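Side-chain contacts in sortase (Actinomyces oris, PDB 5UTT), which probably works as a class E sortase, a transpeptidase that cleaves sorting signals of surface proteins and joins them to acceptors at the cell surface: residues 118-121 with 122-126; 129-132 with 133-136; 66-69 with 70-74; 87-90 with 91-94. All coordinates share one frame; numbering follows the deposited sequence.

Contact 1. Residues 118-121 with 122-126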
ATOM      1  N   GLU A 118       0.142 -10.838  -8.045  1.00 15.93           N
ATOM      2  CA  GLU A 118       0.759 -11.143  -9.320  1.00 16.78           C
ATOM      3  C   GLU A 118       2.250 -11.245  -9.128  1.00 16.14           C
ATOM      4  O   GLU A 118       2.790 -10.536  -8.334  1.00 15.66           O
ATOM      5  CB  GLU A 118       0.479 -10.017 -10.293  1.00 18.68           C
ATOM      6  CG  GLU A 118      -0.988  -9.917 -10.641  1.00 21.19           C
ATOM      7  CD  GLU A 118      -1.424  -8.553 -10.993  1.00 24.09           C
ATOM      8  OE1 GLU A 118      -0.639  -7.580 -10.853  1.00 25.90           O
ATOM      9  OE2 GLU A 118      -2.613  -8.461 -11.401  1.00 29.12           O
ATOM     10  N   LEU A 119       2.881 -12.133  -9.891  1.00 16.45           N
ATOM     11  CA  LEU A 119       4.325 -12.102 -10.116  1.00 16.69           C
ATOM     12  C   LEU A 119       4.594 -11.691 -11.569  1.00 15.67           C
ATOM     13  O   LEU A 119       4.147 -12.394 -12.498  1.00 15.99           O
ATOM     14  CB  LEU A 119       4.966 -13.473  -9.892  1.00 18.08           C
ATOM     15  CG  LEU A 119       5.457 -13.715  -8.475  1.00 19.76           C
ATOM     16  CD1 LEU A 119       6.011 -15.123  -8.323  1.00 20.65           C
ATOM     17  CD2 LEU A 119       6.516 -12.679  -8.085  1.00 19.99           C
ATOM     18  N   VAL A 120       5.292 -10.581 -11.746  1.00 14.52           N
ATOM     19  CA  VAL A 120       5.542  -9.956 -13.064  1.00 14.42           C
ATOM     20  C   VAL A 120       6.981  -9.533 -13.275  1.00 14.96           C
ATOM     21  O   VAL A 120       7.736  -9.360 -12.305  1.00 15.18           O
ATOM     22  CB  VAL A 120       4.637  -8.737 -13.338  1.00 14.10           C
ATOM     23  CG1 VAL A 120       3.184  -9.194 -13.389  1.00 14.31           C
ATOM     24  CG2 VAL A 120       4.791  -7.645 -12.306  1.00 13.90           C
ATOM     25  N   LYS A 121       7.328  -9.306 -14.537  1.00 15.59           N
ATOM     26  CA  LYS A 121       8.578  -8.594 -14.866  1.00 16.12           C
ATOM     27  C   LYS A 121       8.416  -7.092 -14.565  1.00 15.36           C
ATOM     28  O   LYS A 121       7.307  -6.523 -14.660  1.00 14.12           O
ATOM     29  CB  LYS A 121       8.952  -8.814 -16.333  1.00 17.68           C
ATOM     30  CG  LYS A 121       9.425 -10.219 -16.630  1.00 20.34           C
ATOM     31  CD  LYS A 121       9.422 -10.482 -18.140  1.00 22.72           C
ATOM     32  CE  LYS A 121       8.019 -10.793 -18.663  1.00 24.24           C
ATOM     33  NZ  LYS A 121       7.680 -10.013 -19.880  1.00 25.61           N
ATOM     34  N   PRO A 122       9.513  -6.409 -14.187  1.00 14.27           N
ATOM     35  CA  PRO A 122       9.355  -5.021 -13.772  1.00 14.61           C
ATOM     36  C   PRO A 122       8.926  -4.059 -14.878  1.00 14.31           C
ATOM     37  O   PRO A 122       8.693  -2.911 -14.593  1.00 15.44           O
ATOM     38  CB  PRO A 122      10.763  -4.630 -13.233  1.00 14.88           C
ATOM     39  CG  PRO A 122      11.653  -5.732 -13.700  1.00 14.90           C
ATOM     40  CD  PRO A 122      10.844  -6.948 -13.882  1.00 14.52           C
ATOM     41  N   GLU A 123       8.886  -4.503 -16.126  1.00 14.21           N
ATOM     42  CA  GLU A 123       8.486  -3.645 -17.239  1.00 14.46           C
ATOM     43  C   GLU A 123       6.972  -3.737 -17.427  1.00 14.33           C
ATOM     44  O   GLU A 123       6.373  -2.949 -18.176  1.00 15.03           O
ATOM     45  CB  GLU A 123       9.198  -4.064 -18.519  1.00 15.25           C
ATOM     46  CG  GLU A 123      10.728  -3.915 -18.465  1.00 16.17           C
ATOM     47  CD  GLU A 123      11.458  -5.040 -17.805  1.00 17.22           C
ATOM     48  OE1 GLU A 123      10.866  -6.135 -17.604  1.00 18.26           O
ATOM     49  OE2 GLU A 123      12.659  -4.852 -17.509  1.00 18.12           O
ATOM     50  N   GLN A 124       6.357  -4.686 -16.734  1.00 14.33           N
ATOM     51  CA  GLN A 124       4.890  -4.900 -16.823  1.00 14.70           C
ATOM     52  C   GLN A 124       4.143  -3.903 -15.958  1.00 14.90           C
ATOM     53  O   GLN A 124       3.524  -4.271 -14.961  1.00 14.26           O
ATOM     54  CB  GLN A 124       4.558  -6.321 -16.390  1.00 15.52           C
ATOM     55  CG  GLN A 124       4.993  -7.356 -17.390  1.00 16.28           C
ATOM     56  CD  GLN A 124       4.548  -8.743 -17.027  1.00 17.10           C
ATOM     57  OE1 GLN A 124       5.340  -9.602 -16.580  1.00 16.96           O
ATOM     58  NE2 GLN A 124       3.253  -8.992 -17.221  1.00 17.72           N
ATOM     59  N   VAL A 125       4.194  -2.650 -16.372  1.00 15.13           N
ATOM     60  CA  VAL A 125       3.680  -1.512 -15.616  1.00 16.34           C
ATOM     61  C   VAL A 125       2.146  -1.471 -15.570  1.00 16.31           C
ATOM     62  O   VAL A 125       1.557  -0.683 -14.810  1.00 17.83           O
ATOM     63  CB  VAL A 125       4.208  -0.182 -16.192  1.00 16.80           C
ATOM     64  CG1 VAL A 125       5.721  -0.166 -16.219  1.00 17.26           C
ATOM     65  CG2 VAL A 125       3.640   0.106 -17.572  1.00 17.54           C
ATOM     66  N   GLU A 126       1.491  -2.299 -16.376  1.00 16.88           N
ATOM     67  CA  GLU A 126       0.016  -2.391 -16.313  1.00 16.53           C
ATOM     68  C   GLU A 126      -0.475  -2.757 -14.885  1.00 15.37           C
ATOM     69  O   GLU A 126      -1.611  -2.484 -14.504  1.00 14.69           O
ATOM     70  CB  GLU A 126      -0.508  -3.407 -17.330  1.00 18.27           C
ATOM     71  CG  GLU A 126      -0.122  -4.849 -17.021  1.00 19.27           C
ATOM     72  CD  GLU A 126       1.139  -5.291 -17.738  1.00 20.29           C
ATOM     73  OE1 GLU A 126       1.923  -4.442 -18.253  1.00 19.81           O
ATOM     74  OE2 GLU A 126       1.316  -6.522 -17.821  1.00 23.13           O
TER

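Contact 2. Residues 129-132 with 133-136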
ATOM      1  N   ALA A 129      -1.521   0.442 -13.350  1.00 14.22           N
ATOM      2  CA  ALA A 129      -2.442   1.303 -14.075  1.00 14.88           C
ATOM      3  C   ALA A 129      -3.620   1.662 -13.165  1.00 14.92           C
ATOM      4  O   ALA A 129      -3.901   0.975 -12.181  1.00 13.93           O
ATOM      5  CB  ALA A 129      -2.921   0.606 -15.333  1.00 15.13           C
ATOM      6  N   PRO A 130      -4.376   2.709 -13.535  1.00 15.78           N
ATOM      7  CA  PRO A 130      -5.546   3.133 -12.766  1.00 15.90           C
ATOM      8  C   PRO A 130      -6.502   1.999 -12.510  1.00 15.89           C
ATOM      9  O   PRO A 130      -6.971   1.865 -11.396  1.00 15.47           O
ATOM     10  CB  PRO A 130      -6.175   4.186 -13.661  1.00 16.01           C
ATOM     11  CG  PRO A 130      -5.016   4.792 -14.367  1.00 16.29           C
ATOM     12  CD  PRO A 130      -4.008   3.681 -14.572  1.00 15.80           C
ATOM     13  N   VAL A 131      -6.770   1.193 -13.541  1.00 16.71           N
ATOM     14  CA  VAL A 131      -7.419  -0.089 -13.386  1.00 17.03           C
ATOM     15  C   VAL A 131      -6.331  -1.177 -13.453  1.00 16.82           C
ATOM     16  O   VAL A 131      -5.712  -1.347 -14.489  1.00 17.25           O
ATOM     17  CB  VAL A 131      -8.487  -0.352 -14.458  1.00 18.04           C
ATOM     18  CG1 VAL A 131      -9.170  -1.689 -14.196  1.00 18.58           C
ATOM     19  CG2 VAL A 131      -9.478   0.781 -14.452  1.00 19.06           C
ATOM     20  N   PRO A 132      -6.096  -1.884 -12.331  1.00 16.96           N
ATOM     21  CA  PRO A 132      -5.033  -2.893 -12.261  1.00 17.51           C
ATOM     22  C   PRO A 132      -5.072  -3.878 -13.410  1.00 18.11           C
ATOM     23  O   PRO A 132      -6.140  -4.445 -13.696  1.00 18.12           O
ATOM     24  CB  PRO A 132      -5.322  -3.599 -10.935  1.00 16.86           C
ATOM     25  CG  PRO A 132      -5.890  -2.544 -10.085  1.00 17.38           C
ATOM     26  CD  PRO A 132      -6.714  -1.680 -11.013  1.00 17.21           C
ATOM     27  N   ASN A 133      -3.929  -4.019 -14.092  1.00 18.80           N
ATOM     28  CA  ASN A 133      -3.746  -4.940 -15.220  1.00 20.28           C
ATOM     29  C   ASN A 133      -4.528  -4.583 -16.493  1.00 21.22           C
ATOM     30  O   ASN A 133      -4.610  -5.421 -17.390  1.00 21.38           O
ATOM     31  CB  ASN A 133      -4.124  -6.367 -14.807  1.00 21.02           C
ATOM     32  CG  ASN A 133      -3.334  -6.854 -13.631  1.00 21.47           C
ATOM     33  OD1 ASN A 133      -2.178  -6.524 -13.480  1.00 21.58           O
ATOM     34  ND2 ASN A 133      -3.962  -7.653 -12.799  1.00 23.85           N
ATOM     35  N   GLN A 134      -5.095  -3.373 -16.582  1.00 21.60           N
ATOM     36  CA  GLN A 134      -5.884  -2.965 -17.757  1.00 23.32           C
ATOM     37  C   GLN A 134      -5.529  -1.543 -18.104  1.00 23.69           C
ATOM     38  O   GLN A 134      -6.211  -0.612 -17.690  1.00 23.86           O
ATOM     39  CB  GLN A 134      -7.373  -3.065 -17.464  1.00 24.21           C
ATOM     40  CG  GLN A 134      -7.814  -4.436 -17.017  1.00 24.79           C
ATOM     41  CD  GLN A 134      -9.308  -4.521 -16.841  1.00 26.84           C
ATOM     42  OE1 GLN A 134     -10.070  -3.910 -17.602  1.00 28.56           O
ATOM     43  NE2 GLN A 134      -9.746  -5.261 -15.823  1.00 28.39           N
ATOM     44  N   PRO A 135      -4.412  -1.347 -18.822  1.00 24.30           N
ATOM     45  CA  PRO A 135      -3.959   0.029 -19.022  1.00 25.13           C
ATOM     46  C   PRO A 135      -4.901   0.917 -19.838  1.00 26.50           C
ATOM     47  O   PRO A 135      -4.843   2.129 -19.713  1.00 27.40           O
ATOM     48  CB  PRO A 135      -2.614  -0.138 -19.741  1.00 25.45           C
ATOM     49  CG  PRO A 135      -2.648  -1.503 -20.320  1.00 24.15           C
ATOM     50  CD  PRO A 135      -3.488  -2.330 -19.407  1.00 24.37           C
ATOM     51  N   ASP A 136      -5.732   0.312 -20.678  1.00 28.45           N
ATOM     52  CA  ASP A 136      -6.623   1.083 -21.537  1.00 30.43           C
ATOM     53  C   ASP A 136      -7.923   1.509 -20.850  1.00 28.01           C
ATOM     54  O   ASP A 136      -8.669   2.334 -21.400  1.00 28.74           O
ATOM     55  CB  ASP A 136      -6.977   0.275 -22.796  1.00 33.15           C
ATOM     56  CG  ASP A 136      -5.794   0.079 -23.729  1.00 36.76           C
ATOM     57  OD1 ASP A 136      -5.743   0.796 -24.754  1.00 41.19           O
ATOM     58  OD2 ASP A 136      -4.926  -0.788 -23.454  1.00 36.80           O
TER
HETATM   59  O   HOH W   1      -6.248   1.873 -16.353  1.00 24.57           O

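Contact 3. Residues 66-69 with 70-74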
ATOM      1  N   ASN A  66       3.114   9.109 -10.525  1.00 16.87           N
ATOM      2  CA  ASN A  66       2.149   9.262 -11.628  1.00 18.51           C
ATOM      3  C   ASN A  66       0.908   8.402 -11.472  1.00 17.70           C
ATOM      4  O   ASN A  66       0.052   8.344 -12.382  1.00 19.65           O
ATOM      5  CB  ASN A  66       2.848   9.046 -12.992  1.00 19.72           C
ATOM      6  CG  ASN A  66       3.793  10.203 -13.354  1.00 21.47           C
ATOM      7  OD1 ASN A  66       3.631  11.332 -12.891  1.00 21.29           O
ATOM      8  ND2 ASN A  66       4.796   9.915 -14.178  1.00 23.53           N
ATOM      9  N   THR A  67       0.795   7.744 -10.329  1.00 15.91           N
ATOM     10  CA  THR A  67      -0.426   7.040  -9.962  1.00 15.51           C
ATOM     11  C   THR A  67      -1.332   7.937  -9.125  1.00 14.80           C
ATOM     12  O   THR A  67      -0.998   9.082  -8.818  1.00 14.25           O
ATOM     13  CB  THR A  67      -0.137   5.694  -9.248  1.00 15.26           C
ATOM     14  OG1 THR A  67       0.399   5.905  -7.936  1.00 14.88           O
ATOM     15  CG2 THR A  67       0.750   4.810 -10.110  1.00 15.43           C
ATOM     16  N   GLN A  68      -2.544   7.454  -8.841  1.00 15.13           N
ATOM     17  CA  GLN A  68      -3.553   8.279  -8.205  1.00 14.93           C
ATOM     18  C   GLN A  68      -3.284   8.497  -6.717  1.00 15.39           C
ATOM     19  O   GLN A  68      -2.444   7.804  -6.086  1.00 14.45           O
ATOM     20  CB  GLN A  68      -4.964   7.716  -8.447  1.00 15.08           C
ATOM     21  CG  GLN A  68      -5.437   7.943  -9.854  1.00 15.32           C
ATOM     22  CD  GLN A  68      -4.628   7.206 -10.872  1.00 15.01           C
ATOM     23  OE1 GLN A  68      -4.583   5.972 -10.877  1.00 15.42           O
ATOM     24  NE2 GLN A  68      -4.004   7.940 -11.765  1.00 15.56           N
ATOM     25  N   GLN A  69      -3.935   9.513  -6.160  1.00 15.85           N
ATOM     26  CA  GLN A  69      -3.782   9.823  -4.757  1.00 16.61           C
ATOM     27  C   GLN A  69      -4.621   8.862  -3.909  1.00 17.33           C
ATOM     28  O   GLN A  69      -5.566   8.211  -4.389  1.00 17.36           O
ATOM     29  CB  GLN A  69      -4.139  11.281  -4.459  1.00 17.48           C
ATOM     30  CG  GLN A  69      -3.442  12.318  -5.323  1.00 17.95           C
ATOM     31  CD  GLN A  69      -1.921  12.155  -5.372  1.00 18.30           C
ATOM     32  OE1 GLN A  69      -1.267  11.823  -4.362  1.00 18.46           O
ATOM     33  NE2 GLN A  69      -1.341  12.379  -6.558  1.00 19.40           N
ATOM     34  N   LEU A  70      -4.256   8.771  -2.633  1.00 16.95           N
ATOM     35  CA  LEU A  70      -4.965   7.921  -1.696  1.00 17.76           C
ATOM     36  C   LEU A  70      -6.428   8.365  -1.549  1.00 18.02           C
ATOM     37  O   LEU A  70      -6.739   9.551  -1.322  1.00 18.50           O
ATOM     38  CB  LEU A  70      -4.249   7.932  -0.352  1.00 17.95           C
ATOM     39  CG  LEU A  70      -4.852   7.092   0.761  1.00 18.23           C
ATOM     40  CD1 LEU A  70      -4.986   5.632   0.378  1.00 18.61           C
ATOM     41  CD2 LEU A  70      -3.993   7.272   2.007  1.00 18.22           C
ATOM     42  N   GLY A  71      -7.316   7.406  -1.743  1.00 18.60           N
ATOM     43  CA  GLY A  71      -8.750   7.682  -1.772  1.00 19.04           C
ATOM     44  C   GLY A  71      -9.332   8.024  -3.119  1.00 19.71           C
ATOM     45  O   GLY A  71     -10.565   7.994  -3.265  1.00 19.85           O
ATOM     46  N   GLU A  72      -8.492   8.426  -4.080  1.00 18.76           N
ATOM     47  CA  GLU A  72      -8.960   8.817  -5.407  1.00 19.02           C
ATOM     48  C   GLU A  72      -9.344   7.605  -6.259  1.00 17.64           C
ATOM     49  O   GLU A  72      -8.725   6.516  -6.203  1.00 17.08           O
ATOM     50  CB  GLU A  72      -7.879   9.648  -6.112  1.00 19.77           C
ATOM     51  CG  GLU A  72      -8.231  10.187  -7.477  1.00 21.10           C
ATOM     52  CD  GLU A  72      -7.163  11.105  -8.043  1.00 22.55           C
ATOM     53  OE1 GLU A  72      -5.969  10.964  -7.673  1.00 21.60           O
ATOM     54  OE2 GLU A  72      -7.515  11.953  -8.912  1.00 23.15           O
ATOM     55  N   VAL A  73     -10.405   7.772  -7.047  1.00 17.09           N
ATOM     56  CA  VAL A  73     -10.721   6.752  -7.982  1.00 16.55           C
ATOM     57  C   VAL A  73      -9.522   6.427  -8.919  1.00 15.15           C
ATOM     58  O   VAL A  73      -8.986   7.286  -9.659  1.00 15.73           O
ATOM     59  CB  VAL A  73     -11.991   7.101  -8.810  1.00 16.69           C
ATOM     60  CG1 VAL A  73     -12.122   6.139  -9.961  1.00 17.17           C
ATOM     61  CG2 VAL A  73     -13.232   7.079  -7.926  1.00 17.04           C
ATOM     62  N   GLY A  74      -9.134   5.161  -8.911  1.00 14.53           N
ATOM     63  CA  GLY A  74      -7.937   4.686  -9.658  1.00 13.74           C
ATOM     64  C   GLY A  74      -7.073   3.807  -8.799  1.00 13.12           C
ATOM     65  O   GLY A  74      -7.587   2.957  -8.067  1.00 13.05           O
TER
HETATM   66  O   HOH W   2      -2.032  10.409  -1.727  1.00 17.40           O

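Contact 4. Residues 87-90 with 91-94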
ATOM      1  N   ASN A  87      10.800  -1.956   9.157  1.00 15.42           N
ATOM      2  CA  ASN A  87       9.607  -1.962   8.284  1.00 14.39           C
ATOM      3  C   ASN A  87      10.042  -2.294   6.880  1.00 13.52           C
ATOM      4  O   ASN A  87      11.002  -1.729   6.375  1.00 14.17           O
ATOM      5  CB  ASN A  87       8.908  -0.604   8.266  1.00 14.10           C
ATOM      6  CG  ASN A  87       8.043  -0.364   9.487  1.00 14.30           C
ATOM      7  OD1 ASN A  87       7.122  -1.163   9.788  1.00 14.38           O
ATOM      8  ND2 ASN A  87       8.257   0.767  10.151  1.00 14.07           N
ATOM      9  N   SER A  88       9.302  -3.171   6.219  1.00 12.73           N
ATOM     10  CA  SER A  88       9.620  -3.618   4.881  1.00 12.09           C
ATOM     11  C   SER A  88       8.434  -4.382   4.289  1.00 11.73           C
ATOM     12  O   SER A  88       7.516  -4.700   5.012  1.00 12.25           O
ATOM     13  CB  SER A  88      10.749  -4.593   4.895  1.00 12.31           C
ATOM     14  OG  SER A  88      10.323  -5.824   5.480  1.00 12.33           O
ATOM     15  N   PHE A  89       8.526  -4.793   3.032  1.00 11.61           N
ATOM     16  CA  PHE A  89       7.468  -5.664   2.413  1.00 11.36           C
ATOM     17  C   PHE A  89       7.959  -7.134   2.420  1.00 11.80           C
ATOM     18  O   PHE A  89       7.657  -7.965   1.538  1.00 11.52           O
ATOM     19  CB  PHE A  89       7.133  -5.187   0.981  1.00 11.03           C
ATOM     20  CG  PHE A  89       6.355  -3.885   0.886  1.00 10.68           C
ATOM     21  CD1 PHE A  89       6.031  -3.139   2.009  1.00 10.90           C
ATOM     22  CD2 PHE A  89       5.939  -3.416  -0.349  1.00 10.49           C
ATOM     23  CE1 PHE A  89       5.281  -1.984   1.904  1.00 10.94           C
ATOM     24  CE2 PHE A  89       5.200  -2.248  -0.448  1.00 10.36           C
ATOM     25  CZ  PHE A  89       4.902  -1.522   0.663  1.00 10.70           C
ATOM     26  N   ARG A  90       8.820  -7.471   3.389  1.00 12.53           N
ATOM     27  CA  ARG A  90       9.423  -8.787   3.420  1.00 13.58           C
ATOM     28  C   ARG A  90       8.416  -9.908   3.240  1.00 12.94           C
ATOM     29  O   ARG A  90       8.692 -10.890   2.522  1.00 13.27           O
ATOM     30  CB  ARG A  90      10.112  -8.988   4.761  1.00 14.82           C
ATOM     31  CG  ARG A  90      10.861 -10.299   4.869  1.00 16.32           C
ATOM     32  CD  ARG A  90      11.398 -10.423   6.277  1.00 17.69           C
ATOM     33  NE  ARG A  90      12.337 -11.503   6.392  1.00 19.06           N
ATOM     34  CZ  ARG A  90      12.876 -11.902   7.539  1.00 19.81           C
ATOM     35  NH1 ARG A  90      12.547 -11.297   8.681  1.00 20.42           N
ATOM     36  NH2 ARG A  90      13.739 -12.908   7.544  1.00 20.41           N
ATOM     37  N   ARG A  91       7.286  -9.787   3.923  1.00 12.36           N
ATOM     38  CA  ARG A  91       6.352 -10.888   4.032  1.00 11.57           C
ATOM     39  C   ARG A  91       5.132 -10.549   3.232  1.00 11.67           C
ATOM     40  O   ARG A  91       4.045 -10.911   3.600  1.00 11.07           O
ATOM     41  CB  ARG A  91       6.064 -11.280   5.487  1.00 11.76           C
ATOM     42  CG  ARG A  91       7.224 -12.012   6.156  1.00 11.98           C
ATOM     43  CD  ARG A  91       7.191 -13.498   5.819  1.00 11.97           C
ATOM     44  NE  ARG A  91       7.603 -13.833   4.441  1.00 12.22           N
ATOM     45  CZ  ARG A  91       8.860 -13.951   4.034  1.00 12.40           C
ATOM     46  NH1 ARG A  91       9.898 -13.757   4.874  1.00 12.87           N
ATOM     47  NH2 ARG A  91       9.098 -14.278   2.770  1.00 12.51           N
ATOM     48  N   ILE A  92       5.353  -9.892   2.092  1.00 11.51           N
ATOM     49  CA  ILE A  92       4.269  -9.629   1.132  1.00 11.76           C
ATOM     50  C   ILE A  92       3.552 -10.915   0.732  1.00 12.23           C
ATOM     51  O   ILE A  92       2.361 -10.880   0.347  1.00 12.14           O
ATOM     52  CB  ILE A  92       4.816  -8.860  -0.083  1.00 11.60           C
ATOM     53  CG1 ILE A  92       3.661  -8.224  -0.885  1.00 11.67           C
ATOM     54  CG2 ILE A  92       5.707  -9.730  -0.941  1.00 11.73           C
ATOM     55  CD1 ILE A  92       4.096  -7.164  -1.866  1.00 11.78           C
ATOM     56  N   ASP A  93       4.272 -12.023   0.805  1.00 12.66           N
ATOM     57  CA  ASP A  93       3.774 -13.351   0.379  1.00 14.04           C
ATOM     58  C   ASP A  93       2.729 -13.939   1.323  1.00 14.80           C
ATOM     59  O   ASP A  93       2.130 -14.951   0.984  1.00 16.16           O
ATOM     60  CB  ASP A  93       4.921 -14.348   0.182  1.00 15.02           C
ATOM     61  CG  ASP A  93       5.792 -14.495   1.419  1.00 15.99           C
ATOM     62  OD1 ASP A  93       5.532 -13.844   2.434  1.00 16.46           O
ATOM     63  OD2 ASP A  93       6.718 -15.304   1.361  1.00 17.51           O
ATOM     64  N   LEU A  94       2.464 -13.304   2.462  1.00 14.77           N
ATOM     65  CA  LEU A  94       1.486 -13.801   3.421  1.00 14.66           C
ATOM     66  C   LEU A  94       0.115 -13.297   3.060  1.00 14.84           C
ATOM     67  O   LEU A  94      -0.833 -13.731   3.644  1.00 16.09           O
ATOM     68  CB  LEU A  94       1.786 -13.349   4.843  1.00 14.76           C
ATOM     69  CG  LEU A  94       3.140 -13.789   5.458  1.00 15.09           C
ATOM     70  CD1 LEU A  94       3.198 -13.187   6.850  1.00 15.48           C
ATOM     71  CD2 LEU A  94       3.291 -15.289   5.500  1.00 15.74           C
TER
HETATM   72  O   HOH W   3       6.519  -7.501   5.588  1.00 14.64           O

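Contact 1. Residues 118-121 with 122-126
Gln124 swings its side-chain amide back onto the end of the strand that the chain has just left. Gln124 OE1 accepts the backbone N-H of Lys121, with 2.9 Å between Gln124 OE1 and Lys121 N; the N-H points fairly straight at the oxygen but arrives tilted from the amide plane. In the other direction Gln124 N donates to Lys121 O, also at 2.9 Å, closing a type I beta turn, so these two residues hold each other by two bonds of opposite sense. An extended chain beyond CG (chi2 -174°) carries the amide far enough to do this. The tight side is toward Val120, whose CB lies 3.4 Å from Gln124 OE1, while its CG1 is 3.8 Å from Gln124 NE2. That nitrogen donates to Glu126 OE2 at 3.2 Å, almost in the amide plane and on the syn side of the carboxylate; with both ends bonded, the rotation of the amide is fixed. The solvent side is looser. The Lys121 chain bends at its outer torsions and brings CE within 3.6 Å of Gln124 OE1, yet Lys121 NZ stays 5.5 Å from Glu123 OE1. Along the strand side, Glu118 and Val120 pair through their backbones with Ile164 and Arg162, respectively, of strand 161-174; Val120 packs on Ile164 and Val127, and Pro122 on Arg162.

Contact 2. Residues 129-132 with 133-136
Asn133 follows directly on Pro132, and its CB stands 3.0 Å from Pro132 O, as its positive phi (68°) requires. These two residues are the middle of a type II beta turn running from Val131 to Gln134: the proline ring holds the second position at its fixed phi, and the asparagine takes the third. The Asn133 side chain touches Val127 and His166, while its backbone pairs with Glu126. Gln134 comes next and meets Val131 with both backbone and side chain. Its N-H closes the turn on the carbonyl of Val131, Gln134 N lying 3.0 Å from Val131 O. Its side chain runs out straight beyond CG and slants across Val131, whose CG1 is 3.9 Å from Gln134 CD and at nearly equal distances from the amide oxygen and nitrogen. Val131 sets this branch up by placing CG1 opposite its own backbone N (chi1 -177°). A water adds a second link between the same two residues, accepting from Val131 N at 2.9 Å and donating to Gln134 O at 2.8 Å, so both polar backbone atoms of Val131 have partners here. Pro135 ends the contact with plain packing: its CA is 3.9 Å from Ala129 CB, and its ring touches Glu126. Proline followed by asparagine is a classic sequence for a type II turn, and this one shapes the long loop between strands 108-120 and 142-150 of the sortase beta-barrel, one of the loops in which sortases differ.

Contact 3. Residues 66-69 with 70-74
Gln68 and Glu72 cross at about a right angle, their amide and carboxylate planes 71° apart, whereas the amide of Gln69 is turned only 37° from the same carboxylate. Glu72 OE1 is the atom on which they converge. It accepts the backbone N-H of Gln69 nearly end-on, in an almost straight bond with Gln69 N 2.9 Å from Glu72 OE1. Aliphatic parts of both glutamines close in round this oxygen, the nearest being Gln68 CB at 3.5 Å from Glu72 OE1. The extended Glu72 chain, leaving with CG anti to the backbone N (chi1 -177°), reaches back this far. Gln68 CG also touches Val73 O at 3.6 Å, and the bent Gln68 chain brings its OE1 beside Gly74, where it accepts from Asn75 N. Glu72 N returns a bond to Gln69 O at 3.0 Å, closing a type II beta turn whose third residue, Gly71, has the positive phi that suits glycine. A water ties Gln69 OE1 to Leu70 N, 2.9 Å from the latter, while the leucine side chain packs on Tyr110 and Phe112 of strand 108-120. Glu72 thus holds the start of the turn with its carboxylate and closes it with its backbone N-H; an N-H donor would favour the ionised carboxylate, whose charge would probably strengthen the bond to Gln69 N.

Contact 4. Residues 87-90 with 91-94
Phe89 and Ile92 are joined first by backbone: Ile92 N donates to Phe89 O at 3.1 Å, closing a type I beta turn. Two more links hold the approach to it. Ser88 OG accepts from Arg90 N at 3.1 Å, and a water takes the Arg91 N-H at 2.9 Å from Arg91 N while donating to Ser88 O. The first of these is an ST turn; it lies in the loop between strands 74-79 and 100-104 of the sortase barrel, where the chain leads into a short 3-10 segment. Apolar contact is light between the two residues, with Phe89 CD2 4.4 Å from Ile92 CD1, and both side chains pack on Thr148 of strand 142-150. The charged groups lie on the outer side. Arg91, bent twice along its chain, grips Asp93 side-on in a salt bridge, with Arg91 NE 2.9 Å from Asp93 OD1 and Arg91 NH2 2.9 Å from Asp93 OD2. Both oxygens lie near the guanidinium plane; OD1 uses its syn lone pair, whereas OD2 is met from above the carboxylate plane. One face of that guanidinium sits over Arg90 O, 3.4 Å from Arg91 CZ. Arg90, fully extended, passes obliquely so that its NE is 3.7 Å from Arg91 NH1; both nitrogens form salt bridges to Glu156.

From the N terminus, contact 3 comes first, shaping the loop between strands 61-63 and 74-79. Contact 4 follows in the next connection, before strand 100-104, across the centre of the chain from contact 3. Contact 1 turns the chain off the end of strand 108-120, and contact 2 bends the same loop again before strand 142-150. All four are local turns in series; none nests or crosses. In space, however, three touch in succession: Glu126 of contact 1 pairs by backbone with Asn133 of contact 2, and Pro130 of contact 2 packs on Gln68 of contact 3. The loop after strand 108-120 is thereby tied to the one before strand 74-79.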